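Local atomic coordinates of disulfide bond protein A (PDB entry 3BCI), a protein that probably acts as a thiol-disulfide oxidoreductase of the DsbA type, introducing disulfide bonds into other proteins as they fold. Residues A[20-34]-A[83-97]. Numbering follows the deposited sequence. Where two conformers were deposited one is given.
Sequences DYKCPYCKELDEKVM and QKQLFAAQQDENKEW
The side-chain amide nitrogen of Q90 serves two backbone carbonyls at once: NE2 lies 2.7 Å from Y21 O and 2.9 Å from C23 O, with both N-H...O angles near 160°. Both acceptors lie close to the Q90 amide plane, as expected if each N-H takes one carbonyl, although the donor stands above both carbonyl planes. C23 O also accepts from K27 N in the first helical turn, so it has two donors. With CG anti to the backbone N (chi1 -170°) and the chain extended beyond it, the Q90 amide reaches the loop that precedes helix 24-34.

K22 NZ donates to K95 O at 2.8 Å and to E93 O; it also forms a salt bridge with D60 and a hydrogen bond with L57 O. The K22 methylenes run antiparallel to the W97 side chain, with K22 CE 3.6 Å from W97 NE1, and a water joins K22 O, Q91 O and W97 NE1. Segment 20-34 carries the CxxC pair, C23 at the N-cap and C26 in the first turn of helix 24-34, the redox site of the thioredoxin fold, and 83-97 belongs to the helical part between strands 48-53 and 152-155.

F87 receives the edge of Y21 on one face (centroids 5.0 Å apart, planes at 51°), while C26 O lies over the opposite face, towards the rim. L86 CD2 makes a CH-pi contact 3.6 Å from the Y21 ring centroid, almost on its normal. Y21 OH accepts a longer bond from Q83 NE2 (3.3 Å) and also bonds S68; Q83 OE1 pairs with Y49. Farther along the helix, a water donates to both D30 OD2, at 2.6 Å, and K84 O.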
ATOM      1  N   ASP A  20       3.019  -6.703   0.244  1.00 25.15           N
ATOM      2  CA  ASP A  20       2.221  -7.189  -0.878  1.00 23.45           C
ATOM      3  C   ASP A  20       0.818  -7.390  -0.319  1.00 25.92           C
ATOM      4  O   ASP A  20       0.665  -7.898   0.790  1.00 23.39           O
ATOM      5  CB  ASP A  20       2.789  -8.527  -1.379  1.00 24.49           C
ATOM      6  CG  ASP A  20       2.125  -9.007  -2.661  1.00 27.28           C
ATOM      7  OD1 ASP A  20       0.885  -8.925  -2.760  1.00 28.98           O
ATOM      8  OD2 ASP A  20       2.845  -9.477  -3.566  1.00 30.62           O
ATOM      9  N   TYR A  21      -0.204  -6.990  -1.073  1.00 23.69           N
ATOM     10  CA  TYR A  21      -1.578  -7.138  -0.610  1.00 24.87           C
ATOM     11  C   TYR A  21      -1.976  -8.597  -0.395  1.00 25.27           C
ATOM     12  O   TYR A  21      -2.937  -8.879   0.315  1.00 22.65           O
ATOM     13  CB  TYR A  21      -2.550  -6.479  -1.601  1.00 22.51           C
ATOM     14  CG  TYR A  21      -2.558  -4.973  -1.533  1.00 25.74           C
ATOM     15  CD1 TYR A  21      -2.988  -4.317  -0.383  1.00 25.82           C
ATOM     16  CD2 TYR A  21      -2.117  -4.201  -2.609  1.00 23.76           C
ATOM     17  CE1 TYR A  21      -2.974  -2.932  -0.298  1.00 31.07           C
ATOM     18  CE2 TYR A  21      -2.100  -2.808  -2.532  1.00 22.37           C
ATOM     19  CZ  TYR A  21      -2.529  -2.184  -1.372  1.00 28.85           C
ATOM     20  OH  TYR A  21      -2.511  -0.813  -1.274  1.00 26.06           O
ATOM     21  N   LYS A  22      -1.234  -9.520  -0.999  1.00 26.17           N
ATOM     22  CA  LYS A  22      -1.531 -10.947  -0.868  1.00 29.98           C
ATOM     23  C   LYS A  22      -0.770 -11.592   0.282  1.00 34.41           C
ATOM     24  O   LYS A  22      -0.961 -12.773   0.579  1.00 35.71           O
ATOM     25  CB  LYS A  22      -1.160 -11.679  -2.160  1.00 28.77           C
ATOM     26  CG  LYS A  22      -1.947 -11.228  -3.379  1.00 30.32           C
ATOM     27  CD  LYS A  22      -1.701 -12.128  -4.587  1.00 31.31           C
ATOM     28  CE  LYS A  22      -2.352 -13.495  -4.418  1.00 32.37           C
ATOM     29  NZ  LYS A  22      -2.024 -14.394  -5.565  1.00 33.64           N
ATOM     30  N   CYS A  23       0.075 -10.802   0.927  0.80 31.36           N
ATOM     31  CA  CYS A  23       0.860 -11.300   2.042  0.80 31.86           C
ATOM     32  C   CYS A  23       0.117 -11.270   3.372  0.80 31.00           C
ATOM     33  O   CYS A  23      -0.315 -10.215   3.845  0.80 31.72           O
ATOM     34  CB  CYS A  23       2.161 -10.515   2.143  0.80 27.59           C
ATOM     35  SG  CYS A  23       3.164 -10.926   3.553  0.80 41.78           S
ATOM     36  N   PRO A  24      -0.032 -12.445   3.995  1.00 30.33           N
ATOM     37  CA  PRO A  24      -0.727 -12.583   5.279  1.00 28.91           C
ATOM     38  C   PRO A  24      -0.176 -11.735   6.405  1.00 23.96           C
ATOM     39  O   PRO A  24      -0.939 -11.121   7.148  1.00 28.26           O
ATOM     40  CB  PRO A  24      -0.625 -14.081   5.576  1.00 37.41           C
ATOM     41  CG  PRO A  24      -0.550 -14.696   4.204  1.00 36.81           C
ATOM     42  CD  PRO A  24       0.399 -13.766   3.499  1.00 32.23           C
ATOM     43  N   TYR A  25       1.146 -11.704   6.539  1.00 24.79           N
ATOM     44  CA  TYR A  25       1.767 -10.922   7.600  1.00 29.21           C
ATOM     45  C   TYR A  25       1.632  -9.428   7.355  1.00 30.97           C
ATOM     46  O   TYR A  25       1.577  -8.640   8.291  1.00 28.09           O
ATOM     47  CB  TYR A  25       3.246 -11.301   7.755  1.00 31.72           C
ATOM     48  CG  TYR A  25       3.464 -12.644   8.430  1.00 36.13           C
ATOM     49  CD1 TYR A  25       2.381 -13.427   8.837  1.00 35.54           C
ATOM     50  CD2 TYR A  25       4.750 -13.135   8.654  1.00 40.43           C
ATOM     51  CE1 TYR A  25       2.572 -14.662   9.452  1.00 38.79           C
ATOM     52  CE2 TYR A  25       4.952 -14.369   9.267  1.00 45.41           C
ATOM     53  CZ  TYR A  25       3.861 -15.126   9.664  1.00 46.74           C
ATOM     54  OH  TYR A  25       4.059 -16.343  10.275  1.00 54.40           O
ATOM     55  N   CYS A  26       1.580  -9.041   6.079  0.80 25.23           N
ATOM     56  CA  CYS A  26       1.418  -7.634   5.715  0.80 29.41           C
ATOM     57  C   CYS A  26       0.016  -7.183   6.138  0.80 27.30           C
ATOM     58  O   CYS A  26      -0.201  -6.033   6.523  0.80 23.28           O
ATOM     59  CB  CYS A  26       1.599  -7.448   4.204  0.80 20.27           C
ATOM     60  SG  CYS A  26       3.277  -7.718   3.630  0.80 31.24           S
ATOM     61  N   LYS A  27      -0.932  -8.109   6.075  1.00 23.19           N
ATOM     62  CA  LYS A  27      -2.313  -7.824   6.464  1.00 27.23           C
ATOM     63  C   LYS A  27      -2.317  -7.565   7.974  1.00 27.33           C
ATOM     64  O   LYS A  27      -3.021  -6.682   8.468  1.00 25.64           O
ATOM     65  CB  LYS A  27      -3.195  -9.035   6.123  1.00 24.22           C
ATOM     66  CG  LYS A  27      -4.626  -8.987   6.637  1.00 30.23           C
ATOM     67  CD  LYS A  27      -5.393 -10.223   6.152  1.00 28.47           C
ATOM     68  CE  LYS A  27      -6.828 -10.243   6.642  1.00 30.46           C
ATOM     69  NZ  LYS A  27      -6.922 -10.473   8.111  1.00 41.27           N
ATOM     70  N   GLU A  28      -1.512  -8.339   8.699  1.00 28.44           N
ATOM     71  CA  GLU A  28      -1.393  -8.196  10.145  1.00 26.80           C
ATOM     72  C   GLU A  28      -0.816  -6.846  10.515  1.00 25.29           C
ATOM     73  O   GLU A  28      -1.278  -6.204  11.455  1.00 27.97           O
ATOM     74  CB  GLU A  28      -0.489  -9.284  10.711  1.00 29.97           C
ATOM     75  CG  GLU A  28      -1.221 -10.475  11.254  1.00 36.55           C
ATOM     76  CD  GLU A  28      -0.274 -11.578  11.681  1.00 41.51           C
ATOM     77  OE1 GLU A  28       0.728 -11.287  12.354  1.00 42.92           O
ATOM     78  OE2 GLU A  28      -0.530 -12.747  11.350  1.00 50.96           O
ATOM     79  N   LEU A  29       0.212  -6.421   9.787  1.00 28.89           N
ATOM     80  CA  LEU A  29       0.821  -5.126  10.061  1.00 28.96           C
ATOM     81  C   LEU A  29      -0.235  -4.037   9.879  1.00 24.43           C
ATOM     82  O   LEU A  29      -0.388  -3.157  10.726  1.00 26.60           O
ATOM     83  CB  LEU A  29       2.010  -4.890   9.124  1.00 24.64           C
ATOM     84  CG  LEU A  29       2.813  -3.590   9.280  1.00 25.34           C
ATOM     85  CD1 LEU A  29       4.196  -3.781   8.668  1.00 26.45           C
ATOM     86  CD2 LEU A  29       2.087  -2.418   8.611  1.00 22.44           C
ATOM     87  N   ASP A  30      -0.978  -4.109   8.782  1.00 24.99           N
ATOM     88  CA  ASP A  30      -2.008  -3.115   8.509  1.00 23.17           C
ATOM     89  C   ASP A  30      -3.027  -3.017   9.649  1.00 27.93           C
ATOM     90  O   ASP A  30      -3.340  -1.925  10.122  1.00 29.53           O
ATOM     91  CB  ASP A  30      -2.741  -3.457   7.212  1.00 25.56           C
ATOM     92  CG  ASP A  30      -3.709  -2.371   6.789  1.00 30.35           C
ATOM     93  OD1 ASP A  30      -3.256  -1.363   6.200  1.00 30.89           O
ATOM     94  OD2 ASP A  30      -4.917  -2.523   7.062  1.00 28.95           O
ATOM     95  N   GLU A  31      -3.528  -4.165  10.093  1.00 24.97           N
ATOM     96  CA  GLU A  31      -4.529  -4.219  11.157  1.00 32.97           C
ATOM     97  C   GLU A  31      -4.002  -3.742  12.501  1.00 25.44           C
ATOM     98  O   GLU A  31      -4.698  -3.046  13.235  1.00 27.60           O
ATOM     99  CB  GLU A  31      -5.046  -5.651  11.329  1.00 32.72           C
ATOM    100  CG  GLU A  31      -5.519  -6.315  10.054  1.00 38.61           C
ATOM    101  CD  GLU A  31      -5.838  -7.789  10.254  1.00 35.27           C
ATOM    102  OE1 GLU A  31      -5.035  -8.484  10.908  1.00 35.04           O
ATOM    103  OE2 GLU A  31      -6.880  -8.252   9.748  1.00 39.47           O
ATOM    104  N   LYS A  32      -2.770  -4.123  12.816  1.00 23.84           N
ATOM    105  CA  LYS A  32      -2.152  -3.774  14.091  1.00 30.91           C
ATOM    106  C   LYS A  32      -1.511  -2.392  14.182  1.00 30.45           C
ATOM    107  O   LYS A  32      -1.561  -1.743  15.228  1.00 28.45           O
ATOM    108  CB  LYS A  32      -1.086  -4.815  14.441  1.00 24.36           C
ATOM    109  CG  LYS A  32      -1.623  -6.221  14.667  1.00 32.39           C
ATOM    110  CD  LYS A  32      -0.482  -7.193  14.967  1.00 32.73           C
ATOM    111  CE  LYS A  32      -1.008  -8.565  15.369  1.00 31.88           C
ATOM    112  NZ  LYS A  32       0.107  -9.487  15.719  1.00 35.67           N
ATOM    113  N   VAL A  33      -0.911  -1.947  13.087  1.00 25.44           N
ATOM    114  CA  VAL A  33      -0.189  -0.679  13.077  1.00 27.64           C
ATOM    115  C   VAL A  33      -0.871   0.557  12.496  1.00 32.17           C
ATOM    116  O   VAL A  33      -0.876   1.628  13.116  1.00 24.54           O
ATOM    117  CB  VAL A  33       1.159  -0.866  12.338  1.00 25.20           C
ATOM    118  CG1 VAL A  33       1.880   0.463  12.201  1.00 25.38           C
ATOM    119  CG2 VAL A  33       2.021  -1.882  13.077  1.00 24.81           C
ATOM    120  N   MET A  34      -1.428   0.411  11.301  1.00 24.77           N
ATOM    121  CA  MET A  34      -2.035   1.528  10.598  1.00 29.95           C
ATOM    122  C   MET A  34      -3.084   2.388  11.299  1.00 26.38           C
ATOM    123  O   MET A  34      -3.054   3.609  11.172  1.00 26.10           O
ATOM    124  CB  MET A  34      -2.552   1.047   9.241  1.00 23.67           C
ATOM    125  CG  MET A  34      -1.419   0.569   8.320  1.00 29.76           C
ATOM    126  SD  MET A  34      -0.046   1.773   8.176  1.00 31.56           S
ATOM    127  CE  MET A  34      -0.803   3.018   7.216  1.00 27.08           C
ATOM    128  N   GLN A  83      -6.475   0.785   1.158  1.00 23.28           N
ATOM    129  CA  GLN A  83      -5.480  -0.170   1.600  1.00 22.10           C
ATOM    130  C   GLN A  83      -6.045  -1.065   2.701  1.00 23.16           C
ATOM    131  O   GLN A  83      -5.948  -2.292   2.633  1.00 23.14           O
ATOM    132  CB  GLN A  83      -4.249   0.598   2.084  1.00 27.14           C
ATOM    133  CG  GLN A  83      -3.018  -0.231   2.288  1.00 38.62           C
ATOM    134  CD  GLN A  83      -1.762   0.615   2.288  1.00 35.01           C
ATOM    135  OE1 GLN A  83      -1.593   1.497   3.130  1.00 30.01           O
ATOM    136  NE2 GLN A  83      -0.875   0.353   1.333  1.00 32.22           N
ATOM    137  N   LYS A  84      -6.658  -0.452   3.704  1.00 22.64           N
ATOM    138  CA  LYS A  84      -7.238  -1.213   4.805  1.00 29.01           C
ATOM    139  C   LYS A  84      -8.303  -2.181   4.303  1.00 28.88           C
ATOM    140  O   LYS A  84      -8.295  -3.365   4.643  1.00 26.23           O
ATOM    141  CB  LYS A  84      -7.858  -0.265   5.836  1.00 36.49           C
ATOM    142  CG  LYS A  84      -8.589  -0.977   6.974  1.00 41.66           C
ATOM    143  CD  LYS A  84      -9.001   0.006   8.057  1.00 52.40           C
ATOM    144  CE  LYS A  84     -10.017   1.009   7.540  1.00 58.41           C
ATOM    145  NZ  LYS A  84     -10.046   2.243   8.374  1.00 61.01           N
ATOM    146  N   GLN A  85      -9.219  -1.665   3.489  1.00 29.67           N
ATOM    147  CA  GLN A  85     -10.303  -2.469   2.944  1.00 31.26           C
ATOM    148  C   GLN A  85      -9.818  -3.583   2.022  1.00 30.65           C
ATOM    149  O   GLN A  85     -10.425  -4.654   1.970  1.00 29.31           O
ATOM    150  CB  GLN A  85     -11.306  -1.569   2.211  1.00 37.07           C
ATOM    151  CG  GLN A  85     -12.160  -0.718   3.153  1.00 37.41           C
ATOM    152  CD  GLN A  85     -13.032   0.293   2.419  1.00 49.34           C
ATOM    153  OE1 GLN A  85     -13.668  -0.028   1.413  1.00 57.80           O
ATOM    154  NE2 GLN A  85     -13.075   1.521   2.933  1.00 50.10           N
ATOM    155  N   LEU A  86      -8.727  -3.346   1.300  1.00 24.37           N
ATOM    156  CA  LEU A  86      -8.210  -4.375   0.404  1.00 27.59           C
ATOM    157  C   LEU A  86      -7.552  -5.503   1.208  1.00 30.25           C
ATOM    158  O   LEU A  86      -7.780  -6.680   0.933  1.00 32.73           O
ATOM    159  CB  LEU A  86      -7.214  -3.778  -0.599  1.00 23.34           C
ATOM    160  CG  LEU A  86      -6.726  -4.729  -1.705  1.00 24.74           C
ATOM    161  CD1 LEU A  86      -7.920  -5.337  -2.430  1.00 27.40           C
ATOM    162  CD2 LEU A  86      -5.852  -3.968  -2.695  1.00 25.88           C
ATOM    163  N   PHE A  87      -6.739  -5.151   2.200  1.00 28.02           N
ATOM    164  CA  PHE A  87      -6.103  -6.169   3.030  1.00 30.84           C
ATOM    165  C   PHE A  87      -7.176  -7.013   3.720  1.00 30.35           C
ATOM    166  O   PHE A  87      -7.016  -8.225   3.881  1.00 32.64           O
ATOM    167  CB  PHE A  87      -5.201  -5.526   4.092  1.00 24.03           C
ATOM    168  CG  PHE A  87      -3.786  -5.320   3.646  1.00 22.03           C
ATOM    169  CD1 PHE A  87      -3.227  -4.048   3.635  1.00 20.57           C
ATOM    170  CD2 PHE A  87      -2.999  -6.400   3.258  1.00 28.18           C
ATOM    171  CE1 PHE A  87      -1.907  -3.852   3.242  1.00 18.89           C
ATOM    172  CE2 PHE A  87      -1.673  -6.215   2.863  1.00 25.53           C
ATOM    173  CZ  PHE A  87      -1.125  -4.938   2.856  1.00 30.36           C
ATOM    174  N   ALA A  88      -8.274  -6.371   4.111  1.00 31.39           N
ATOM    175  CA  ALA A  88      -9.375  -7.060   4.790  1.00 35.67           C
ATOM    176  C   ALA A  88     -10.049  -8.129   3.929  1.00 38.71           C
ATOM    177  O   ALA A  88     -10.663  -9.057   4.453  1.00 44.50           O
ATOM    178  CB  ALA A  88     -10.416  -6.042   5.259  1.00 31.77           C
ATOM    179  N   ALA A  89      -9.932  -8.006   2.612  1.00 36.23           N
ATOM    180  CA  ALA A  89     -10.549  -8.972   1.705  1.00 37.62           C
ATOM    181  C   ALA A  89      -9.582 -10.063   1.266  1.00 32.36           C
ATOM    182  O   ALA A  89      -9.922 -10.907   0.441  1.00 36.16           O
ATOM    183  CB  ALA A  89     -11.097  -8.247   0.479  1.00 42.42           C
ATOM    184  N   GLN A  90      -8.377 -10.047   1.821  1.00 29.59           N
ATOM    185  CA  GLN A  90      -7.349 -11.022   1.469  1.00 36.90           C
ATOM    186  C   GLN A  90      -7.815 -12.479   1.506  1.00 37.86           C
ATOM    187  O   GLN A  90      -8.452 -12.915   2.462  1.00 36.83           O
ATOM    188  CB  GLN A  90      -6.144 -10.858   2.399  1.00 32.16           C
ATOM    189  CG  GLN A  90      -4.921 -11.647   1.971  1.00 31.20           C
ATOM    190  CD  GLN A  90      -3.734 -11.415   2.886  1.00 34.68           C
ATOM    191  OE1 GLN A  90      -3.525 -12.147   3.852  1.00 31.75           O
ATOM    192  NE2 GLN A  90      -2.957 -10.375   2.592  1.00 26.56           N
ATOM    193  N   GLN A  91      -7.488 -13.226   0.455  1.00 35.85           N
ATOM    194  CA  GLN A  91      -7.845 -14.640   0.367  1.00 43.44           C
ATOM    195  C   GLN A  91      -6.554 -15.448   0.419  1.00 43.27           C
ATOM    196  O   GLN A  91      -5.489 -14.909   0.726  1.00 38.81           O
ATOM    197  CB  GLN A  91      -8.569 -14.938  -0.952  1.00 35.27           C
ATOM    198  CG  GLN A  91      -9.963 -14.346  -1.079  1.00 46.45           C
ATOM    199  CD  GLN A  91     -10.961 -15.010  -0.154  1.00 63.84           C
ATOM    200  OE1 GLN A  91     -10.948 -16.230   0.017  1.00 73.31           O
ATOM    201  NE2 GLN A  91     -11.844 -14.213   0.437  1.00 66.25           N
ATOM    202  N   ASP A  92      -6.651 -16.739   0.115  1.00 44.10           N
ATOM    203  CA  ASP A  92      -5.478 -17.602   0.112  1.00 45.41           C
ATOM    204  C   ASP A  92      -4.510 -17.003  -0.892  1.00 39.86           C
ATOM    205  O   ASP A  92      -4.913 -16.614  -1.986  1.00 44.84           O
ATOM    206  CB  ASP A  92      -5.849 -19.016  -0.329  1.00 51.33           C
ATOM    207  CG  ASP A  92      -4.713 -19.998  -0.137  1.00 60.08           C
ATOM    208  OD1 ASP A  92      -4.441 -20.364   1.025  1.00 76.58           O
ATOM    209  OD2 ASP A  92      -4.084 -20.395  -1.140  1.00 65.63           O
ATOM    210  N   GLU A  93      -3.235 -16.937  -0.532  0.50 41.87           N
ATOM    211  CA  GLU A  93      -2.236 -16.357  -1.418  0.50 41.20           C
ATOM    212  C   GLU A  93      -1.985 -17.184  -2.675  0.50 40.88           C
ATOM    213  O   GLU A  93      -1.341 -16.713  -3.612  1.00 37.28           O
ATOM    214  CB  GLU A  93      -0.927 -16.154  -0.664  0.50 40.46           C
ATOM    215  CG  GLU A  93      -0.188 -17.432  -0.348  0.50 39.94           C
ATOM    216  CD  GLU A  93       0.922 -17.201   0.638  0.50 33.15           C
ATOM    217  OE1 GLU A  93       0.641 -17.198   1.851  0.50 47.72           O
ATOM    218  OE2 GLU A  93       2.068 -17.002   0.197  0.50 27.49           O
ATOM    219  N   ASN A  94      -2.484 -18.416  -2.699  1.00 43.97           N
ATOM    220  CA  ASN A  94      -2.300 -19.267  -3.869  1.00 45.14           C
ATOM    221  C   ASN A  94      -3.391 -19.010  -4.899  1.00 45.13           C
ATOM    222  O   ASN A  94      -3.329 -19.505  -6.024  1.00 52.66           O
ATOM    223  CB  ASN A  94      -2.266 -20.742  -3.473  1.00 49.90           C
ATOM    224  CG  ASN A  94      -1.005 -21.105  -2.713  1.00 58.42           C
ATOM    225  OD1 ASN A  94       0.110 -20.811  -3.159  1.00 61.19           O
ATOM    226  ND2 ASN A  94      -1.171 -21.748  -1.562  1.00 58.93           N
ATOM    227  N   LYS A  95      -4.389 -18.226  -4.505  1.00 41.20           N
ATOM    228  CA  LYS A  95      -5.487 -17.865  -5.391  1.00 43.68           C
ATOM    229  C   LYS A  95      -5.174 -16.512  -6.018  1.00 44.49           C
ATOM    230  O   LYS A  95      -4.565 -15.652  -5.378  1.00 37.39           O
ATOM    231  CB  LYS A  95      -6.795 -17.720  -4.611  1.00 45.75           C
ATOM    232  CG  LYS A  95      -7.388 -18.994  -4.048  1.00 56.11           C
ATOM    233  CD  LYS A  95      -8.599 -18.648  -3.189  1.00 64.93           C
ATOM    234  CE  LYS A  95      -9.344 -19.884  -2.718  1.00 73.71           C
ATOM    235  NZ  LYS A  95     -10.031 -20.579  -3.842  1.00 80.71           N
ATOM    236  N   GLU A  96      -5.586 -16.322  -7.267  1.00 42.37           N
ATOM    237  CA  GLU A  96      -5.380 -15.043  -7.933  1.00 43.01           C
ATOM    238  C   GLU A  96      -6.655 -14.251  -7.656  1.00 37.93           C
ATOM    239  O   GLU A  96      -7.420 -13.943  -8.568  1.00 43.82           O
ATOM    240  CB  GLU A  96      -5.196 -15.237  -9.440  1.00 42.99           C
ATOM    241  CG  GLU A  96      -4.144 -16.268  -9.810  1.00 57.42           C
ATOM    242  CD  GLU A  96      -3.871 -16.314 -11.300  1.00 61.02           C
ATOM    243  OE1 GLU A  96      -4.765 -15.930 -12.084  1.00 71.95           O
ATOM    244  OE2 GLU A  96      -2.765 -16.747 -11.689  1.00 63.94           O
ATOM    245  N   TRP A  97      -6.877 -13.936  -6.382  1.00 35.81           N
ATOM    246  CA  TRP A  97      -8.069 -13.214  -5.964  1.00 27.45           C
ATOM    247  C   TRP A  97      -8.099 -11.725  -6.308  1.00 35.31           C
ATOM    248  O   TRP A  97      -9.162 -11.106  -6.258  1.00 31.35           O
ATOM    249  CB  TRP A  97      -8.293 -13.390  -4.458  1.00 35.24           C
ATOM    250  CG  TRP A  97      -7.193 -12.838  -3.592  1.00 39.09           C
ATOM    251  CD1 TRP A  97      -6.022 -13.455  -3.253  1.00 36.24           C
ATOM    252  CD2 TRP A  97      -7.171 -11.557  -2.948  1.00 31.69           C
ATOM    253  NE1 TRP A  97      -5.273 -12.638  -2.435  1.00 32.62           N
ATOM    254  CE2 TRP A  97      -5.955 -11.467  -2.234  1.00 35.87           C
ATOM    255  CE3 TRP A  97      -8.061 -10.475  -2.908  1.00 31.51           C
ATOM    256  CZ2 TRP A  97      -5.606 -10.335  -1.482  1.00 30.81           C
ATOM    257  CZ3 TRP A  97      -7.716  -9.351  -2.163  1.00 26.83           C
ATOM    258  CH2 TRP A  97      -6.496  -9.291  -1.460  1.00 31.72           C
TER
HETATM  259  O   HOH W   1      -3.283 -13.549  -0.458  1.00 29.90           O
HETATM  260  O   HOH W   2      -6.894  -4.218   6.906  1.00 32.46           O